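Local coordinates for protein Nrps/pks (Streptomyces albus, PDB 4OPE) that probably catalyses decarboxylative condensation of acyl chains as a ketosynthase domain of the AT-less type I polyketide synthase that builds oxazolomycin, at residues V73-M83 with R96-H104. Residues are numbered along the deposited sequence; the frame is centred on the assembly and turned at random.
Sequences VASFDPMFFRM and RIFLQTVWH
The aliphatic part of Arg96 crosses the ring of Phe76 at a slant, and its chain is worth following outward. CB sits over one face of the ring, 3.8 Å from the centroid, in a CH-pi contact; CG passes near Phe76 CD2, and CD rests 3.8 Å from Phe76 CG. The chain then bends at chi3, which carries the guanidinium past the ring toward the loop before the strand, its plane 55° from that of the ring. There NH1 comes within 3.1 Å of Ala74 O, and a water that donates to the carbonyls of Val73 and Ser75 accepts a weak bond from the same nitrogen. NH2 bonds to the carbonyl of Ile91.

Phe76 reaches across to the helix because its first torsion (chi1 -168°) sets CG opposite the backbone N, and its CZ also meets Leu99 CD1 at 4.0 Å. An alanine here is likely to leave the aliphatic part of Arg96 without its ring and open a gap beside Leu99.

Further along, Phe81 takes Leu99 CB over one face, 4.2 Å from CB to the ring centroid, and Phe80 CD1 over the other, so its ring is sandwiched. Gln100 CG approaches Phe81 CE2 at 3.8 Å. Phe80 turns its edge to the face of Trp103 in a T-shaped pair, planes at 84° and centroids 4.9 Å apart. Just before the Met79-Arg82 turn, Asp77 OD1 accepts from Phe80 N in an Asx motif, while its OD2 bonds to Ala571 N.

Within this ketosynthase of the thiolase clan, strand 75-76 pairs antiparallel with 573-574 near the C-terminus, and Phe570 adds its ring to the aromatic cluster. Helix 93-108 packs against strand 242-250 of the large mixed sheet through Ile97 and Thr101, with helix 152-163 beside it, touching Phe98 and Val102.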
ATOM      1  N   VAL A  73      16.419 -15.637   9.780  1.00 51.55           N
ATOM      2  CA  VAL A  73      15.058 -15.222   9.435  1.00 47.04           C
ATOM      3  C   VAL A  73      13.979 -16.225   9.809  1.00 45.63           C
ATOM      4  O   VAL A  73      12.811 -15.896   9.785  1.00 46.08           O
ATOM      5  CB  VAL A  73      14.889 -14.919   7.930  1.00 47.06           C
ATOM      6  CG1 VAL A  73      15.562 -13.627   7.554  1.00 44.48           C
ATOM      7  CG2 VAL A  73      15.442 -16.049   7.092  1.00 51.20           C
ATOM      8  N   ALA A  74      14.348 -17.448  10.146  1.00 47.64           N
ATOM      9  CA  ALA A  74      13.354 -18.459  10.562  1.00 47.32           C
ATOM     10  C   ALA A  74      12.848 -18.250  11.976  1.00 44.85           C
ATOM     11  O   ALA A  74      11.753 -18.646  12.292  1.00 45.68           O
ATOM     12  CB  ALA A  74      13.940 -19.839  10.451  1.00 47.73           C
ATOM     13  N   SER A  75      13.640 -17.603  12.807  1.00 44.22           N
ATOM     14  CA  SER A  75      13.328 -17.482  14.223  1.00 45.98           C
ATOM     15  C   SER A  75      12.222 -16.525  14.567  1.00 41.10           C
ATOM     16  O   SER A  75      12.146 -15.424  14.068  1.00 37.93           O
ATOM     17  CB  SER A  75      14.572 -17.098  15.010  1.00 48.02           C
ATOM     18  OG  SER A  75      15.424 -18.222  14.994  1.00 51.70           O
ATOM     19  N   PHE A  76      11.373 -17.005  15.451  1.00 41.78           N
ATOM     20  CA  PHE A  76      10.223 -16.296  15.909  1.00 41.66           C
ATOM     21  C   PHE A  76       9.888 -16.774  17.331  1.00 43.35           C
ATOM     22  O   PHE A  76      10.312 -17.878  17.737  1.00 41.74           O
ATOM     23  CB  PHE A  76       9.049 -16.568  14.968  1.00 40.19           C
ATOM     24  CG  PHE A  76       7.884 -15.656  15.177  1.00 38.47           C
ATOM     25  CD1 PHE A  76       8.068 -14.301  15.382  1.00 38.01           C
ATOM     26  CD2 PHE A  76       6.624 -16.161  15.210  1.00 39.29           C
ATOM     27  CE1 PHE A  76       6.992 -13.459  15.593  1.00 39.25           C
ATOM     28  CE2 PHE A  76       5.524 -15.334  15.395  1.00 42.03           C
ATOM     29  CZ  PHE A  76       5.705 -13.966  15.565  1.00 40.91           C
ATOM     30  N   ASP A  77       9.158 -15.919  18.059  1.00 41.85           N
ATOM     31  CA  ASP A  77       8.639 -16.178  19.397  1.00 43.50           C
ATOM     32  C   ASP A  77       7.098 -16.166  19.295  1.00 42.53           C
ATOM     33  O   ASP A  77       6.424 -15.179  19.661  1.00 38.02           O
ATOM     34  CB  ASP A  77       9.167 -15.097  20.345  1.00 44.83           C
ATOM     35  CG  ASP A  77       8.877 -15.370  21.805  1.00 47.99           C
ATOM     36  OD1 ASP A  77       8.085 -16.289  22.070  1.00 50.91           O
ATOM     37  OD2 ASP A  77       9.458 -14.651  22.690  1.00 45.80           O
ATOM     38  N   PRO A  78       6.533 -17.272  18.788  1.00 40.84           N
ATOM     39  CA  PRO A  78       5.078 -17.320  18.524  1.00 41.81           C
ATOM     40  C   PRO A  78       4.237 -17.208  19.806  1.00 44.69           C
ATOM     41  O   PRO A  78       3.121 -16.624  19.789  1.00 42.49           O
ATOM     42  CB  PRO A  78       4.861 -18.691  17.875  1.00 40.54           C
ATOM     43  CG  PRO A  78       6.124 -19.459  18.115  1.00 41.38           C
ATOM     44  CD  PRO A  78       7.240 -18.494  18.378  1.00 39.95           C
HETATM   45  N   MSE A  79       4.769 -17.768  20.895  1.00 44.61           N
HETATM   46  CA  MSE A  79       4.048 -17.792  22.161  1.00 47.20           C
HETATM   47  C   MSE A  79       3.909 -16.375  22.637  1.00 47.10           C
HETATM   48  O   MSE A  79       2.915 -16.034  23.280  1.00 49.28           O
HETATM   49  CB  MSE A  79       4.707 -18.660  23.230  1.00 48.04           C
HETATM   50  CG  MSE A  79       4.793 -20.161  22.909  1.00 53.74           C
HETATM   51 SE   MSE A  79       3.074 -21.055  22.439  0.57 59.53          SE
HETATM   52  CE  MSE A  79       3.742 -22.116  20.905  1.00 60.74           C
ATOM     53  N   PHE A  80       4.898 -15.537  22.328  1.00 44.76           N
ATOM     54  CA  PHE A  80       4.905 -14.158  22.795  1.00 43.62           C
ATOM     55  C   PHE A  80       3.776 -13.489  22.092  1.00 40.63           C
ATOM     56  O   PHE A  80       2.966 -12.789  22.704  1.00 44.65           O
ATOM     57  CB  PHE A  80       6.260 -13.440  22.517  1.00 42.55           C
ATOM     58  CG  PHE A  80       6.325 -12.026  23.016  1.00 40.75           C
ATOM     59  CD1 PHE A  80       5.670 -11.002  22.353  1.00 41.15           C
ATOM     60  CD2 PHE A  80       7.055 -11.715  24.139  1.00 42.61           C
ATOM     61  CE1 PHE A  80       5.732  -9.693  22.801  1.00 41.23           C
ATOM     62  CE2 PHE A  80       7.133 -10.408  24.599  1.00 43.53           C
ATOM     63  CZ  PHE A  80       6.465  -9.389  23.930  1.00 42.31           C
ATOM     64  N   PHE A  81       3.700 -13.747  20.814  1.00 39.98           N
ATOM     65  CA  PHE A  81       2.662 -13.130  19.992  1.00 41.56           C
ATOM     66  C   PHE A  81       1.338 -13.873  19.883  1.00 42.97           C
ATOM     67  O   PHE A  81       0.592 -13.578  18.995  1.00 42.29           O
ATOM     68  CB  PHE A  81       3.232 -12.820  18.610  1.00 39.80           C
ATOM     69  CG  PHE A  81       4.321 -11.800  18.662  1.00 36.91           C
ATOM     70  CD1 PHE A  81       4.013 -10.461  18.892  1.00 36.90           C
ATOM     71  CD2 PHE A  81       5.626 -12.176  18.556  1.00 34.39           C
ATOM     72  CE1 PHE A  81       5.014  -9.510  18.970  1.00 35.96           C
ATOM     73  CE2 PHE A  81       6.614 -11.239  18.622  1.00 35.45           C
ATOM     74  CZ  PHE A  81       6.323  -9.904  18.833  1.00 34.29           C
ATOM     75  N   ARG A  82       1.066 -14.813  20.790  1.00 46.37           N
ATOM     76  CA  ARG A  82      -0.223 -15.500  20.867  0.50 47.67           C
ATOM     77  C   ARG A  82      -0.616 -16.175  19.560  1.00 48.24           C
ATOM     78  O   ARG A  82      -1.716 -15.998  19.035  1.00 48.87           O
ATOM     79  CB  ARG A  82      -1.329 -14.541  21.342  0.50 49.06           C
ATOM     80  CG  ARG A  82      -1.094 -13.987  22.740  0.50 49.92           C
ATOM     81  CD  ARG A  82      -2.383 -13.453  23.365  0.50 51.10           C
ATOM     82  NE  ARG A  82      -2.110 -12.701  24.589  0.50 49.63           N
ATOM     83  CZ  ARG A  82      -2.187 -13.218  25.801  0.50 48.89           C
ATOM     84  NH1 ARG A  82      -1.891 -12.481  26.864  0.50 47.33           N
ATOM     85  NH2 ARG A  82      -2.566 -14.478  25.936  0.50 50.77           N
HETATM   86  N   MSE A  83       0.284 -16.965  19.032  1.00 49.37           N
HETATM   87  CA  MSE A  83      -0.025 -17.692  17.827  1.00 49.36           C
HETATM   88  C   MSE A  83       0.620 -19.036  17.994  1.00 48.66           C
HETATM   89  O   MSE A  83       1.571 -19.216  18.730  1.00 48.64           O
HETATM   90  CB  MSE A  83       0.340 -16.819  16.614  1.00 50.60           C
HETATM   91  CG  MSE A  83       1.599 -17.246  15.857  1.00 54.60           C
HETATM   92 SE   MSE A  83       2.054 -16.151  14.241  0.68 58.89          SE
HETATM   93  CE  MSE A  83       1.363 -14.410  14.803  1.00 49.09           C
ATOM     94  N   ARG A  96       6.467 -11.923  10.578  1.00 38.84           N
ATOM     95  CA  ARG A  96       6.937 -12.230  11.899  1.00 39.69           C
ATOM     96  C   ARG A  96       7.994 -11.264  12.389  1.00 38.50           C
ATOM     97  O   ARG A  96       7.987 -10.819  13.531  1.00 35.98           O
ATOM     98  CB  ARG A  96       7.523 -13.617  11.884  1.00 42.06           C
ATOM     99  CG  ARG A  96       6.573 -14.683  11.317  1.00 43.55           C
ATOM    100  CD  ARG A  96       7.205 -16.044  11.454  1.00 42.02           C
ATOM    101  NE  ARG A  96       7.253 -16.766  10.201  1.00 39.20           N
ATOM    102  CZ  ARG A  96       8.267 -17.515   9.815  1.00 37.79           C
ATOM    103  NH1 ARG A  96       9.390 -17.602  10.525  1.00 39.39           N
ATOM    104  NH2 ARG A  96       8.162 -18.164   8.689  1.00 38.79           N
ATOM    105  N   ILE A  97       8.929 -10.959  11.511  1.00 38.82           N
ATOM    106  CA  ILE A  97      10.035 -10.102  11.860  1.00 36.73           C
ATOM    107  C   ILE A  97       9.566  -8.688  12.107  1.00 34.99           C
ATOM    108  O   ILE A  97      10.037  -8.010  13.027  1.00 35.89           O
ATOM    109  CB  ILE A  97      11.088 -10.160  10.766  1.00 37.91           C
ATOM    110  CG1 ILE A  97      11.766 -11.527  10.870  1.00 39.59           C
ATOM    111  CG2 ILE A  97      12.079  -9.015  10.915  1.00 38.41           C
ATOM    112  CD1 ILE A  97      12.846 -11.755   9.845  1.00 41.84           C
ATOM    113  N   PHE A  98       8.637  -8.232  11.293  1.00 31.74           N
ATOM    114  CA  PHE A  98       8.117  -6.914  11.498  1.00 31.67           C
ATOM    115  C   PHE A  98       7.405  -6.753  12.866  1.00 31.61           C
ATOM    116  O   PHE A  98       7.424  -5.683  13.465  1.00 29.25           O
ATOM    117  CB  PHE A  98       7.195  -6.539  10.356  1.00 31.99           C
ATOM    118  CG  PHE A  98       6.881  -5.100  10.298  1.00 31.96           C
ATOM    119  CD1 PHE A  98       7.880  -4.169  10.110  1.00 32.80           C
ATOM    120  CD2 PHE A  98       5.617  -4.665  10.440  1.00 33.80           C
ATOM    121  CE1 PHE A  98       7.606  -2.808  10.068  1.00 32.87           C
ATOM    122  CE2 PHE A  98       5.333  -3.298  10.397  1.00 34.88           C
ATOM    123  CZ  PHE A  98       6.335  -2.374  10.217  1.00 32.71           C
ATOM    124  N   LEU A  99       6.810  -7.819  13.363  1.00 30.96           N
ATOM    125  CA  LEU A  99       6.213  -7.762  14.673  1.00 31.83           C
ATOM    126  C   LEU A  99       7.266  -7.511  15.740  1.00 32.12           C
ATOM    127  O   LEU A  99       7.109  -6.638  16.614  1.00 32.16           O
ATOM    128  CB  LEU A  99       5.514  -9.055  14.989  1.00 33.70           C
ATOM    129  CG  LEU A  99       4.064  -9.160  14.614  1.00 36.18           C
ATOM    130  CD1 LEU A  99       3.711 -10.621  14.752  1.00 38.37           C
ATOM    131  CD2 LEU A  99       3.177  -8.314  15.513  1.00 36.83           C
ATOM    132  N   GLN A 100       8.363  -8.246  15.666  1.00 31.95           N
ATOM    133  CA  GLN A 100       9.440  -8.001  16.613  1.00 32.60           C
ATOM    134  C   GLN A 100      10.030  -6.594  16.441  1.00 31.61           C
ATOM    135  O   GLN A 100      10.315  -5.924  17.432  1.00 31.87           O
ATOM    136  CB  GLN A 100      10.487  -9.098  16.542  1.00 33.85           C
ATOM    137  CG  GLN A 100       9.872 -10.492  16.816  1.00 37.08           C
ATOM    138  CD  GLN A 100      10.893 -11.635  16.687  1.00 39.49           C
ATOM    139  OE1 GLN A 100      11.839 -11.511  15.969  1.00 39.28           O
ATOM    140  NE2 GLN A 100      10.659 -12.752  17.347  1.00 42.46           N
ATOM    141  N   THR A 101      10.161  -6.130  15.201  1.00 29.92           N
ATOM    142  CA  THR A 101      10.652  -4.794  14.940  1.00 29.19           C
ATOM    143  C   THR A 101       9.770  -3.759  15.589  1.00 29.01           C
ATOM    144  O   THR A 101      10.242  -2.858  16.269  1.00 30.13           O
ATOM    145  CB  THR A 101      10.711  -4.559  13.432  1.00 30.38           C
ATOM    146  OG1 THR A 101      11.672  -5.465  12.873  1.00 32.32           O
ATOM    147  CG2 THR A 101      11.063  -3.123  13.095  1.00 29.19           C
ATOM    148  N   VAL A 102       8.470  -3.893  15.460  1.00 29.36           N
ATOM    149  CA  VAL A 102       7.600  -2.892  16.084  1.00 29.43           C
ATOM    150  C   VAL A 102       7.732  -2.905  17.588  1.00 29.20           C
ATOM    151  O   VAL A 102       7.781  -1.847  18.227  1.00 29.87           O
ATOM    152  CB  VAL A 102       6.147  -3.021  15.647  1.00 28.89           C
ATOM    153  CG1 VAL A 102       5.286  -2.008  16.376  1.00 28.98           C
ATOM    154  CG2 VAL A 102       6.079  -2.767  14.149  1.00 28.05           C
ATOM    155  N   TRP A 103       7.826  -4.096  18.155  1.00 29.47           N
ATOM    156  CA  TRP A 103       8.068  -4.208  19.593  1.00 29.23           C
ATOM    157  C   TRP A 103       9.331  -3.426  19.958  1.00 29.58           C
ATOM    158  O   TRP A 103       9.319  -2.623  20.909  1.00 29.50           O
ATOM    159  CB  TRP A 103       8.233  -5.660  20.056  1.00 30.43           C
ATOM    160  CG  TRP A 103       8.296  -5.721  21.542  1.00 31.76           C
ATOM    161  CD1 TRP A 103       9.409  -5.673  22.334  1.00 31.11           C
ATOM    162  CD2 TRP A 103       7.172  -5.790  22.432  1.00 32.82           C
ATOM    163  NE1 TRP A 103       9.051  -5.722  23.675  1.00 30.39           N
ATOM    164  CE2 TRP A 103       7.686  -5.776  23.764  1.00 31.67           C
ATOM    165  CE3 TRP A 103       5.789  -5.860  22.237  1.00 31.74           C
ATOM    166  CZ2 TRP A 103       6.857  -5.811  24.882  1.00 31.69           C
ATOM    167  CZ3 TRP A 103       4.958  -5.912  23.357  1.00 32.47           C
ATOM    168  CH2 TRP A 103       5.495  -5.891  24.658  1.00 32.79           C
ATOM    169  N   HIS A 104      10.427  -3.651  19.222  1.00 28.92           N
ATOM    170  CA  HIS A 104      11.651  -2.977  19.564  1.00 29.30           C
ATOM    171  C   HIS A 104      11.575  -1.482  19.299  1.00 29.58           C
ATOM    172  O   HIS A 104      12.194  -0.705  20.019  1.00 30.70           O
ATOM    173  CB  HIS A 104      12.817  -3.590  18.860  1.00 30.37           C
ATOM    174  CG  HIS A 104      13.161  -4.952  19.359  1.00 31.48           C
ATOM    175  ND1 HIS A 104      13.550  -5.974  18.525  1.00 31.85           N
ATOM    176  CD2 HIS A 104      13.183  -5.458  20.611  1.00 33.85           C
ATOM    177  CE1 HIS A 104      13.804  -7.055  19.238  1.00 32.40           C
ATOM    178  NE2 HIS A 104      13.603  -6.761  20.511  1.00 35.03           N
TER
HETATM  179  O   HOH W   1      10.838 -15.181  11.874  1.00 40.49           O